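PDB 2ESS: acyl-ACP thioesterase from Bacteroides thetaiotaomicron, which probably hydrolyses the thioester of fatty acyl-[acyl carrier protein], releasing free fatty acid during fatty acid biosynthesis. Local coordinates for residues Gly24-Cys38 against Ile67-Val81. Numbering follows the deposited sequence.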
ATOM      1  N   GLY A  24      -8.736  -9.215   9.158  1.00 29.27           N
ATOM      2  CA  GLY A  24      -7.504  -8.833   9.876  1.00 32.31           C
ATOM      3  C   GLY A  24      -6.234  -9.510   9.386  1.00 31.58           C
ATOM      4  O   GLY A  24      -5.242  -9.503  10.072  1.00 30.91           O
ATOM      5  N   ARG A  25      -6.273 -10.121   8.208  1.00 30.77           N
ATOM      6  CA  ARG A  25      -5.127 -10.856   7.660  1.00 31.71           C
ATOM      7  C   ARG A  25      -4.502 -10.052   6.568  1.00 32.59           C
ATOM      8  O   ARG A  25      -5.206  -9.401   5.805  1.00 33.79           O
ATOM      9  CB  ARG A  25      -5.590 -12.172   7.023  1.00 34.74           C
ATOM     10  CG  ARG A  25      -6.313 -13.101   7.962  1.00 34.85           C
ATOM     11  CD  ARG A  25      -5.322 -13.789   8.824  1.00 35.13           C
ATOM     12  NE  ARG A  25      -5.939 -14.405   9.984  1.00 38.27           N
ATOM     13  CZ  ARG A  25      -5.282 -15.138  10.871  1.00 39.24           C
ATOM     14  NH1 ARG A  25      -3.998 -15.386  10.703  1.00 41.08           N
ATOM     15  NH2 ARG A  25      -5.925 -15.644  11.930  1.00 41.72           N
ATOM     16  N   LEU A  26      -3.183 -10.133   6.498  1.00 33.49           N
ATOM     17  CA  LEU A  26      -2.354  -9.446   5.509  1.00 32.46           C
ATOM     18  C   LEU A  26      -2.911  -9.718   4.115  1.00 32.76           C
ATOM     19  O   LEU A  26      -3.317 -10.854   3.793  1.00 32.42           O
ATOM     20  CB  LEU A  26      -0.918  -9.963   5.611  1.00 33.68           C
ATOM     21  CG  LEU A  26       0.240  -9.127   5.017  1.00 35.13           C
ATOM     22  CD1 LEU A  26       0.469  -7.914   5.905  1.00 36.86           C
ATOM     23  CD2 LEU A  26       1.535  -9.978   4.919  1.00 34.00           C
ATOM     24  N   THR A  27      -2.975  -8.687   3.285  1.00 32.51           N
ATOM     25  CA  THR A  27      -3.571  -8.872   1.988  1.00 33.08           C
ATOM     26  C   THR A  27      -2.493  -9.499   1.071  1.00 35.22           C
ATOM     27  O   THR A  27      -1.288  -9.321   1.293  1.00 33.98           O
ATOM     28  CB  THR A  27      -4.094  -7.546   1.369  1.00 33.25           C
ATOM     29  OG1 THR A  27      -2.988  -6.669   1.132  1.00 32.53           O
ATOM     30  CG2 THR A  27      -5.134  -6.843   2.301  1.00 34.14           C
HETATM   31  N   MSE A  28      -2.949 -10.167   0.021  1.00 34.74           N
HETATM   32  CA  MSE A  28      -2.062 -10.761  -0.976  1.00 35.79           C
HETATM   33  C   MSE A  28      -1.188  -9.732  -1.663  1.00 35.28           C
HETATM   34  O   MSE A  28      -0.004 -10.020  -1.952  1.00 35.63           O
HETATM   35  CB  MSE A  28      -2.854 -11.503  -2.062  1.00 33.84           C
HETATM   36  CG  MSE A  28      -2.009 -12.434  -2.947  1.00 35.67           C
HETATM   37 SE   MSE A  28      -1.263 -13.931  -1.879  0.75 40.78          SE
HETATM   38  CE  MSE A  28      -2.890 -14.631  -1.183  1.00 36.64           C
ATOM     39  N   GLY A  29      -1.786  -8.588  -2.002  1.00 34.70           N
ATOM     40  CA  GLY A  29      -1.096  -7.479  -2.638  1.00 35.03           C
ATOM     41  C   GLY A  29       0.057  -6.996  -1.768  1.00 36.46           C
ATOM     42  O   GLY A  29       1.171  -6.812  -2.256  1.00 33.67           O
ATOM     43  N   VAL A  30      -0.192  -6.847  -0.470  1.00 35.09           N
ATOM     44  CA  VAL A  30       0.865  -6.375   0.458  1.00 34.33           C
ATOM     45  C   VAL A  30       1.942  -7.414   0.630  1.00 31.59           C
ATOM     46  O   VAL A  30       3.127  -7.052   0.691  1.00 32.77           O
ATOM     47  CB  VAL A  30       0.286  -5.945   1.837  1.00 36.23           C
ATOM     48  CG1 VAL A  30       1.408  -5.741   2.855  1.00 38.96           C
ATOM     49  CG2 VAL A  30      -0.551  -4.673   1.647  1.00 33.76           C
ATOM     50  N   LEU A  31       1.556  -8.686   0.696  1.00 32.85           N
ATOM     51  CA  LEU A  31       2.539  -9.778   0.762  1.00 35.77           C
ATOM     52  C   LEU A  31       3.425  -9.788  -0.480  1.00 34.77           C
ATOM     53  O   LEU A  31       4.625  -9.885  -0.356  1.00 31.41           O
ATOM     54  CB  LEU A  31       1.894 -11.142   0.903  1.00 35.05           C
ATOM     55  CG  LEU A  31       2.839 -12.344   0.979  1.00 39.04           C
ATOM     56  CD1 LEU A  31       3.891 -12.210   2.110  1.00 34.89           C
ATOM     57  CD2 LEU A  31       2.009 -13.623   1.129  1.00 35.16           C
ATOM     58  N   GLY A  32       2.815  -9.738  -1.661  1.00 34.73           N
ATOM     59  CA  GLY A  32       3.557  -9.579  -2.932  1.00 34.12           C
ATOM     60  C   GLY A  32       4.541  -8.409  -2.885  1.00 35.48           C
ATOM     61  O   GLY A  32       5.704  -8.572  -3.232  1.00 34.50           O
ATOM     62  N   ASN A  33       4.080  -7.256  -2.408  1.00 35.49           N
ATOM     63  CA  ASN A  33       4.935  -6.063  -2.207  1.00 35.20           C
ATOM     64  C   ASN A  33       6.165  -6.404  -1.347  1.00 34.17           C
ATOM     65  O   ASN A  33       7.316  -6.121  -1.751  1.00 34.44           O
ATOM     66  CB  ASN A  33       4.160  -4.881  -1.597  1.00 36.59           C
ATOM     67  CG  ASN A  33       5.033  -3.588  -1.483  1.00 40.46           C
ATOM     68  OD1 ASN A  33       5.558  -3.119  -2.465  1.00 46.43           O
ATOM     69  ND2 ASN A  33       5.219  -3.088  -0.283  1.00 50.99           N
ATOM     70  N   HIS A  34       5.943  -7.048  -0.200  1.00 33.34           N
ATOM     71  CA  HIS A  34       7.059  -7.450   0.665  1.00 32.84           C
ATOM     72  C   HIS A  34       8.040  -8.417  -0.042  1.00 32.46           C
ATOM     73  O   HIS A  34       9.266  -8.259   0.057  1.00 35.54           O
ATOM     74  CB  HIS A  34       6.540  -8.067   1.963  1.00 32.15           C
ATOM     75  CG  HIS A  34       5.904  -7.061   2.885  1.00 33.49           C
ATOM     76  ND1 HIS A  34       6.469  -5.837   3.147  1.00 49.83           N
ATOM     77  CD2 HIS A  34       4.778  -7.117   3.629  1.00 49.53           C
ATOM     78  CE1 HIS A  34       5.716  -5.174   4.006  1.00 48.74           C
ATOM     79  NE2 HIS A  34       4.686  -5.933   4.322  1.00 43.15           N
ATOM     80  N   LEU A  35       7.507  -9.437  -0.698  1.00 33.77           N
ATOM     81  CA  LEU A  35       8.352 -10.421  -1.422  1.00 31.07           C
ATOM     82  C   LEU A  35       9.223  -9.717  -2.449  1.00 31.50           C
ATOM     83  O   LEU A  35      10.426  -9.907  -2.460  1.00 33.21           O
ATOM     84  CB  LEU A  35       7.505 -11.525  -2.069  1.00 31.92           C
ATOM     85  CG  LEU A  35       6.588 -12.339  -1.136  1.00 29.84           C
ATOM     86  CD1 LEU A  35       5.770 -13.356  -1.966  1.00 30.95           C
ATOM     87  CD2 LEU A  35       7.336 -13.023   0.043  1.00 32.73           C
ATOM     88  N   LEU A  36       8.632  -8.877  -3.305  1.00 31.15           N
ATOM     89  CA  LEU A  36       9.384  -8.204  -4.359  1.00 33.38           C
ATOM     90  C   LEU A  36      10.408  -7.211  -3.813  1.00 32.49           C
ATOM     91  O   LEU A  36      11.526  -7.141  -4.299  1.00 32.26           O
ATOM     92  CB  LEU A  36       8.418  -7.549  -5.360  1.00 35.53           C
ATOM     93  CG  LEU A  36       7.467  -8.546  -6.047  1.00 37.85           C
ATOM     94  CD1 LEU A  36       6.561  -7.852  -7.123  1.00 35.57           C
ATOM     95  CD2 LEU A  36       8.266  -9.709  -6.669  1.00 39.38           C
ATOM     96  N   ASN A  37      10.053  -6.475  -2.766  1.00 33.03           N
ATOM     97  CA  ASN A  37      11.019  -5.596  -2.100  1.00 33.01           C
ATOM     98  C   ASN A  37      12.161  -6.400  -1.499  1.00 34.38           C
ATOM     99  O   ASN A  37      13.313  -5.936  -1.508  1.00 37.88           O
ATOM    100  CB  ASN A  37      10.357  -4.775  -0.982  1.00 32.69           C
ATOM    101  CG  ASN A  37       9.475  -3.627  -1.517  1.00 39.78           C
ATOM    102  OD1 ASN A  37       9.683  -3.126  -2.604  1.00 40.43           O
ATOM    103  ND2 ASN A  37       8.510  -3.200  -0.712  1.00 37.46           N
ATOM    104  N   CYS A  38      11.858  -7.577  -0.944  1.00 31.52           N
ATOM    105  CA  CYS A  38      12.906  -8.414  -0.309  1.00 29.74           C
ATOM    106  C   CYS A  38      13.922  -8.976  -1.344  1.00 31.70           C
ATOM    107  O   CYS A  38      15.147  -9.024  -1.101  1.00 33.13           O
ATOM    108  CB  CYS A  38      12.312  -9.562   0.540  1.00 30.30           C
ATOM    109  SG  CYS A  38      11.586  -8.958   2.069  1.00 37.89           S
ATOM    110  N   ILE A  67       2.572 -17.929  -4.990  1.00 33.10           N
ATOM    111  CA  ILE A  67       2.518 -17.830  -3.525  1.00 35.81           C
ATOM    112  C   ILE A  67       1.598 -18.942  -3.013  1.00 33.92           C
ATOM    113  O   ILE A  67       0.483 -19.143  -3.512  1.00 30.94           O
ATOM    114  CB  ILE A  67       1.978 -16.460  -3.056  1.00 39.49           C
ATOM    115  CG1 ILE A  67       2.804 -15.307  -3.635  1.00 39.33           C
ATOM    116  CG2 ILE A  67       1.950 -16.330  -1.484  1.00 31.86           C
ATOM    117  CD1 ILE A  67       2.130 -13.910  -3.480  1.00 38.22           C
ATOM    118  N   GLU A  68       2.077 -19.722  -2.062  1.00 32.81           N
ATOM    119  CA  GLU A  68       1.240 -20.773  -1.461  1.00 36.10           C
ATOM    120  C   GLU A  68       1.329 -20.669   0.056  1.00 36.70           C
ATOM    121  O   GLU A  68       2.436 -20.627   0.612  1.00 36.55           O
ATOM    122  CB  GLU A  68       1.667 -22.161  -1.939  1.00 37.85           C
ATOM    123  CG  GLU A  68       0.646 -23.261  -1.675  1.00 40.26           C
ATOM    124  CD  GLU A  68       0.991 -24.584  -2.379  1.00 43.84           C
ATOM    125  OE1 GLU A  68       0.673 -25.630  -1.776  1.00 51.29           O
ATOM    126  OE2 GLU A  68       1.570 -24.577  -3.506  1.00 46.86           O
ATOM    127  N   LEU A  69       0.165 -20.610   0.705  1.00 35.28           N
ATOM    128  CA  LEU A  69       0.063 -20.270   2.139  1.00 36.79           C
ATOM    129  C   LEU A  69      -0.792 -21.246   2.902  1.00 36.36           C
ATOM    130  O   LEU A  69      -1.824 -21.660   2.403  1.00 33.65           O
ATOM    131  CB  LEU A  69      -0.556 -18.877   2.311  1.00 39.63           C
ATOM    132  CG  LEU A  69       0.160 -17.682   1.675  1.00 43.54           C
ATOM    133  CD1 LEU A  69      -0.808 -16.532   1.573  1.00 44.15           C
ATOM    134  CD2 LEU A  69       1.409 -17.311   2.454  1.00 44.63           C
ATOM    135  N   ASP A  70      -0.356 -21.599   4.118  1.00 37.90           N
ATOM    136  CA  ASP A  70      -1.212 -22.265   5.108  1.00 40.41           C
ATOM    137  C   ASP A  70      -2.027 -21.236   5.899  1.00 39.19           C
ATOM    138  O   ASP A  70      -3.148 -21.498   6.318  1.00 40.99           O
ATOM    139  CB  ASP A  70      -0.364 -23.033   6.118  1.00 42.36           C
ATOM    140  CG  ASP A  70       0.255 -24.291   5.529  1.00 55.26           C
ATOM    141  OD1 ASP A  70      -0.261 -24.811   4.505  1.00 57.11           O
ATOM    142  OD2 ASP A  70       1.261 -24.765   6.105  1.00 71.49           O
ATOM    143  N   GLU A  71      -1.433 -20.084   6.146  1.00 39.77           N
ATOM    144  CA  GLU A  71      -2.113 -18.970   6.793  1.00 40.55           C
ATOM    145  C   GLU A  71      -1.367 -17.690   6.444  1.00 37.98           C
ATOM    146  O   GLU A  71      -0.302 -17.728   5.850  1.00 39.30           O
ATOM    147  CB  GLU A  71      -2.184 -19.166   8.305  1.00 41.93           C
ATOM    148  CG  GLU A  71      -0.847 -19.151   8.990  1.00 51.56           C
HETATM  149  N   MSE A  72      -1.969 -16.573   6.791  1.00 35.58           N
HETATM  150  CA  MSE A  72      -1.491 -15.233   6.489  1.00 35.91           C
HETATM  151  C   MSE A  72      -1.250 -14.554   7.850  1.00 35.12           C
HETATM  152  O   MSE A  72      -2.015 -14.750   8.779  1.00 34.00           O
HETATM  153  CB  MSE A  72      -2.641 -14.554   5.744  1.00 38.36           C
HETATM  154  CG  MSE A  72      -2.356 -13.427   4.878  1.00 43.53           C
HETATM  155 SE   MSE A  72      -0.850 -13.591   3.638  0.75 42.12          SE
HETATM  156  CE  MSE A  72      -1.737 -12.957   1.995  1.00 36.22           C
ATOM    157  N   PRO A  73      -0.227 -13.713   7.971  1.00 35.62           N
ATOM    158  CA  PRO A  73      -0.092 -12.988   9.250  1.00 34.69           C
ATOM    159  C   PRO A  73      -1.319 -12.145   9.642  1.00 34.27           C
ATOM    160  O   PRO A  73      -1.989 -11.595   8.765  1.00 33.67           O
ATOM    161  CB  PRO A  73       1.072 -12.041   8.980  1.00 34.92           C
ATOM    162  CG  PRO A  73       1.795 -12.603   7.886  1.00 39.58           C
ATOM    163  CD  PRO A  73       0.837 -13.380   7.029  1.00 33.33           C
ATOM    164  N   TYR A  74      -1.559 -12.019  10.938  1.00 34.37           N
ATOM    165  CA  TYR A  74      -2.650 -11.211  11.478  1.00 34.67           C
ATOM    166  C   TYR A  74      -2.213  -9.789  11.850  1.00 32.54           C
ATOM    167  O   TYR A  74      -1.044  -9.528  12.150  1.00 33.43           O
ATOM    168  CB  TYR A  74      -3.253 -11.921  12.693  1.00 33.63           C
ATOM    169  CG  TYR A  74      -4.521 -11.308  13.234  1.00 34.55           C
ATOM    170  CD1 TYR A  74      -5.754 -11.635  12.696  1.00 33.85           C
ATOM    171  CD2 TYR A  74      -4.486 -10.414  14.302  1.00 33.69           C
ATOM    172  CE1 TYR A  74      -6.934 -11.093  13.204  1.00 33.66           C
ATOM    173  CE2 TYR A  74      -5.664  -9.846  14.815  1.00 38.76           C
ATOM    174  CZ  TYR A  74      -6.887 -10.192  14.253  1.00 35.71           C
ATOM    175  OH  TYR A  74      -8.056  -9.669  14.736  1.00 37.84           O
ATOM    176  N   GLN A  75      -3.173  -8.866  11.842  1.00 32.82           N
ATOM    177  CA  GLN A  75      -2.934  -7.477  12.169  1.00 32.37           C
ATOM    178  C   GLN A  75      -2.067  -7.347  13.414  1.00 31.41           C
ATOM    179  O   GLN A  75      -2.334  -7.985  14.420  1.00 30.92           O
ATOM    180  CB  GLN A  75      -4.267  -6.750  12.389  1.00 34.99           C
ATOM    181  CG  GLN A  75      -4.107  -5.271  12.529  1.00 36.70           C
ATOM    182  CD  GLN A  75      -5.433  -4.552  12.697  1.00 33.56           C
ATOM    183  OE1 GLN A  75      -5.961  -3.992  11.752  1.00 44.70           O
ATOM    184  NE2 GLN A  75      -5.984  -4.603  13.889  1.00 36.57           N
ATOM    185  N   TYR A  76      -1.022  -6.530  13.304  1.00 32.82           N
ATOM    186  CA  TYR A  76      -0.036  -6.272  14.364  1.00 33.83           C
ATOM    187  C   TYR A  76       0.933  -7.406  14.752  1.00 35.17           C
ATOM    188  O   TYR A  76       1.765  -7.208  15.624  1.00 32.93           O
ATOM    189  CB  TYR A  76      -0.697  -5.730  15.621  1.00 34.69           C
ATOM    190  CG  TYR A  76      -1.284  -4.368  15.452  1.00 34.53           C
ATOM    191  CD1 TYR A  76      -0.511  -3.299  14.987  1.00 40.63           C
ATOM    192  CD2 TYR A  76      -2.603  -4.146  15.751  1.00 41.28           C
ATOM    193  CE1 TYR A  76      -1.062  -2.042  14.845  1.00 45.51           C
ATOM    194  CE2 TYR A  76      -3.166  -2.912  15.612  1.00 46.85           C
ATOM    195  CZ  TYR A  76      -2.409  -1.870  15.164  1.00 44.58           C
ATOM    196  OH  TYR A  76      -3.026  -0.657  15.054  1.00 49.21           O
ATOM    197  N   GLU A  77       0.869  -8.548  14.077  1.00 33.19           N
ATOM    198  CA  GLU A  77       1.823  -9.613  14.323  1.00 34.71           C
ATOM    199  C   GLU A  77       3.099  -9.356  13.553  1.00 32.01           C
ATOM    200  O   GLU A  77       3.077  -8.835  12.442  1.00 31.99           O
ATOM    201  CB  GLU A  77       1.291 -10.955  13.867  1.00 31.53           C
ATOM    202  CG  GLU A  77       0.108 -11.458  14.591  1.00 38.76           C
ATOM    203  CD  GLU A  77      -0.242 -12.904  14.195  1.00 41.03           C
ATOM    204  OE1 GLU A  77       0.098 -13.382  13.040  1.00 37.25           O
ATOM    205  OE2 GLU A  77      -0.865 -13.552  15.060  1.00 37.87           O
ATOM    206  N   LYS A  78       4.205  -9.759  14.157  1.00 32.03           N
ATOM    207  CA  LYS A  78       5.461  -9.834  13.472  1.00 34.89           C
ATOM    208  C   LYS A  78       5.425 -11.015  12.531  1.00 31.87           C
ATOM    209  O   LYS A  78       4.767 -12.026  12.791  1.00 32.70           O
ATOM    210  CB  LYS A  78       6.597 -10.040  14.461  1.00 37.34           C
ATOM    211  CG  LYS A  78       6.879  -8.830  15.348  1.00 37.35           C
ATOM    212  CD  LYS A  78       7.947  -9.188  16.391  1.00 41.91           C
ATOM    213  CE  LYS A  78       8.076  -8.118  17.454  1.00 51.88           C
ATOM    214  NZ  LYS A  78       8.763  -8.672  18.653  1.00 64.78           N
ATOM    215  N   PHE A  79       6.155 -10.864  11.447  1.00 31.10           N
ATOM    216  CA  PHE A  79       6.417 -11.923  10.518  1.00 30.63           C
ATOM    217  C   PHE A  79       7.726 -11.655   9.811  1.00 31.97           C
ATOM    218  O   PHE A  79       8.302 -10.582   9.924  1.00 33.18           O
ATOM    219  CB  PHE A  79       5.238 -12.150   9.546  1.00 32.21           C
ATOM    220  CG  PHE A  79       5.023 -11.058   8.521  1.00 29.78           C
ATOM    221  CD1 PHE A  79       4.285  -9.921   8.847  1.00 30.40           C
ATOM    222  CD2 PHE A  79       5.494 -11.198   7.209  1.00 34.37           C
ATOM    223  CE1 PHE A  79       4.043  -8.913   7.925  1.00 35.11           C
ATOM    224  CE2 PHE A  79       5.235 -10.195   6.262  1.00 31.81           C
ATOM    225  CZ  PHE A  79       4.510  -9.061   6.617  1.00 34.70           C
ATOM    226  N   SER A  80       8.227 -12.649   9.109  1.00 32.67           N
ATOM    227  CA  SER A  80       9.449 -12.431   8.344  1.00 36.51           C
ATOM    228  C   SER A  80       9.417 -13.156   7.011  1.00 34.74           C
ATOM    229  O   SER A  80       8.613 -14.088   6.801  1.00 32.51           O
ATOM    230  CB  SER A  80      10.676 -12.815   9.183  1.00 39.98           C
ATOM    231  OG  SER A  80      10.600 -14.156   9.515  1.00 42.97           O
ATOM    232  N   VAL A  81      10.279 -12.680   6.125  1.00 33.07           N
ATOM    233  CA  VAL A  81      10.438 -13.237   4.805  1.00 32.68           C
ATOM    234  C   VAL A  81      11.900 -13.646   4.643  1.00 33.88           C
ATOM    235  O   VAL A  81      12.829 -12.872   4.954  1.00 32.52           O
ATOM    236  CB  VAL A  81      10.046 -12.206   3.744  1.00 34.46           C
ATOM    237  CG1 VAL A  81      10.345 -12.729   2.317  1.00 34.31           C
ATOM    238  CG2 VAL A  81       8.593 -11.776   3.921  1.00 36.08           C
TER
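Arg25 and Tyr74 face each other in a single beta bridge, and their side chains cross at about a right angle. Tyr74 presents CD1 over one face of the guanidinium, the two planes lying 72° apart. The guanidinium edge serves another partner: Arg25 NH1 donates to Met72 O over 2.8 Å, with the acceptor practically in the guanidinium plane. A bend at chi2 (-78°) folds the Arg25 chain back to that carbonyl. Backbone bonds flank the bridge, Leu26 N reaching Pro73 O at 2.9 Å and Gln75 N reaching Gly24 O at 2.8 Å. Trading the arginine for an alanine would probably leave Met72 O without this donor and uncover the edge of the Tyr74 ring.

Deeper in, Leu26 turns its CD2 branch to Phe79 CZ, 3.5 Å away, the two side chains again crossing at roughly a right angle. The same ring directs its edge at the face of His34 in an offset edge-to-face pair, centroids 5.6 Å apart; Phe13 of strand 9-14 meets both rings. Met28 and Met72, both selenomethionine, cross at about a right angle, with Met28 CE 3.8 Å from Met72 CE, while Met28 meets Leu69 tip to tip. Leu31 uses CD2 alone, touching Ile67 CG2 at 3.8 Å as the two side chains slide past each other. Farther along the helix, Leu35 CD2 packs on Val81 CG1 at 3.8 Å.

Helix 28-45 thus lies against strands 58-69 and 78-88, as the central helix does in a hotdog fold. The chemistry divides accordingly: polar bonds join residues 24-26 to 72-75 just ahead of the helix, whereas its buried flank relies on apolar and aromatic contacts.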